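TRNA (cytidine-2'-O-)-methyltransferase TrmJ (Sulfolobus acidocaldarius, PDB 4CNG) methylates the 2'-hydroxyl of cytidine 32 in tRNA, working as a homodimer and taking the methyl group from S-adenosyl-L-methionine. Local coordinates at residues Ile60-Ala63 / Ile64-Ser67. The protein carries 1 engineered substitution. Sequence-based numbering, arbitrary orientation.
Sequences INEA and IKFS
Ile64 N bonds back to Ile60 O at 3.2 Å, an i to i+4 bond of the short helix 60-64. This helix belongs to the SPOUT methyltransferase fold, whose parallel sheet is flanked by helices, and lies away from the S-adenosyl-L-homocysteine pocket. The next two bonds span three residues: Lys65 N reaches Glu62 O, and Phe66 N reaches Ala63 O at 2.9 Å. Each of these two donors sits more than 50° out of the plane of its carbonyl. Ile64 to Ser67 form a type I beta turn.

Ala63 is buried on the packed side, against Leu36 of helix 33-45. Ile64 leans on Ile74 of helix 71-77, and Ile60 touches both helices. Ile64 CG1 also rests 3.4 Å from Ile60 O.

The looser side, toward solvent, holds the exposed Lys65 and the partly exposed Glu62. The Glu62 chain bends at chi2 (62°), which brings OE2 to 3.6 Å from Lys65 CD. The salt bridge from Glu62 OE1 to Lys65 NZ is long, 4.0 Å. Phe66 CE2 lies 4.0 Å from Glu62 OE2, with ring and carboxylate planes 62° apart. The Phe66 ring also stacks edge-to-face with Tyr34 of the second subunit.

Ile64 O accepts two bonds from the buried Ser67, one from its N at 3.1 Å and a shorter one from OG at 2.7 Å.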
loop_
_atom_site.group_PDB
_atom_site.type_symbol
_atom_site.label_atom_id
_atom_site.label_comp_id
_atom_site.label_asym_id
_atom_site.label_seq_id
_atom_site.Cartn_x
_atom_site.Cartn_y
_atom_site.Cartn_z
ATOM N N ILE A 60 6.910 17.903 8.758
ATOM C CA ILE A 60 6.378 18.078 7.418
ATOM C C ILE A 60 7.470 18.367 6.380
ATOM O O ILE A 60 7.347 17.965 5.214
ATOM C CB ILE A 60 5.292 19.151 7.409
ATOM C CG1 ILE A 60 4.093 18.626 8.182
ATOM C CG2 ILE A 60 4.870 19.524 6.010
ATOM C CD1 ILE A 60 3.125 19.686 8.572
ATOM N N ASN A 61 8.521 19.069 6.808
ATOM C CA ASN A 61 9.641 19.350 5.951
ATOM C C ASN A 61 10.301 18.060 5.522
ATOM O O ASN A 61 10.647 17.888 4.353
ATOM C CB ASN A 61 10.651 20.224 6.692
ATOM C CG ASN A 61 11.530 21.029 5.758
ATOM O OD1 ASN A 61 11.048 21.630 4.797
ATOM N ND2 ASN A 61 12.816 21.118 6.087
ATOM N N GLU A 62 10.474 17.136 6.452
ATOM C CA GLU A 62 11.051 15.828 6.142
ATOM C C GLU A 62 10.123 15.002 5.254
ATOM O O GLU A 62 10.567 14.284 4.375
ATOM C CB GLU A 62 11.356 15.084 7.449
ATOM C CG GLU A 62 12.147 13.799 7.280
ATOM C CD GLU A 62 13.530 14.026 6.685
ATOM O OE1 GLU A 62 14.096 15.126 6.884
ATOM O OE2 GLU A 62 14.066 13.096 6.046
ATOM N N ALA A 63 8.829 15.105 5.493
ATOM C CA ALA A 63 7.864 14.330 4.738
ATOM C C ALA A 63 7.881 14.667 3.250
ATOM O O ALA A 63 7.666 13.810 2.418
ATOM C CB ALA A 63 6.475 14.553 5.315
ATOM N N ILE A 64 8.131 15.924 2.936
ATOM C CA ILE A 64 8.171 16.353 1.544
ATOM C C ILE A 64 9.154 15.516 0.722
ATOM O O ILE A 64 8.897 15.223 -0.449
ATOM C CB ILE A 64 8.498 17.851 1.407
ATOM C CG1 ILE A 64 7.315 18.677 1.913
ATOM C CG2 ILE A 64 8.850 18.202 -0.030
ATOM C CD1 ILE A 64 7.494 20.177 1.833
ATOM N N LYS A 65 10.237 15.064 1.348
ATOM C CA LYS A 65 11.247 14.260 0.645
ATOM C C LYS A 65 10.705 12.914 0.169
ATOM O O LYS A 65 11.341 12.279 -0.715
ATOM C CB LYS A 65 12.442 14.022 1.560
ATOM C CG LYS A 65 13.173 15.306 1.921
ATOM C CD LYS A 65 14.204 15.090 3.019
ATOM C CE LYS A 65 15.149 16.281 3.153
ATOM N NZ LYS A 65 16.431 15.870 3.785
ATOM N N PHE A 66 9.682 12.387 0.843
ATOM C CA PHE A 66 9.154 11.073 0.509
ATOM C C PHE A 66 7.943 11.221 -0.409
ATOM O O PHE A 66 7.269 10.226 -0.744
ATOM C CB PHE A 66 8.794 10.281 1.777
ATOM C CG PHE A 66 9.979 9.943 2.653
ATOM C CD1 PHE A 66 10.748 8.811 2.403
ATOM C CD2 PHE A 66 10.340 10.766 3.712
ATOM C CE1 PHE A 66 11.837 8.511 3.199
ATOM C CE2 PHE A 66 11.440 10.480 4.499
ATOM C CZ PHE A 66 12.209 9.367 4.222
ATOM N N SER A 67 7.604 12.459 -0.766
ATOM C CA SER A 67 6.358 12.709 -1.481
ATOM C C SER A 67 6.528 12.669 -3.004
ATOM O O SER A 67 5.538 12.705 -3.716
ATOM C CB SER A 67 5.677 14.006 -1.031
ATOM O OG SER A 67 6.423 15.134 -1.418
#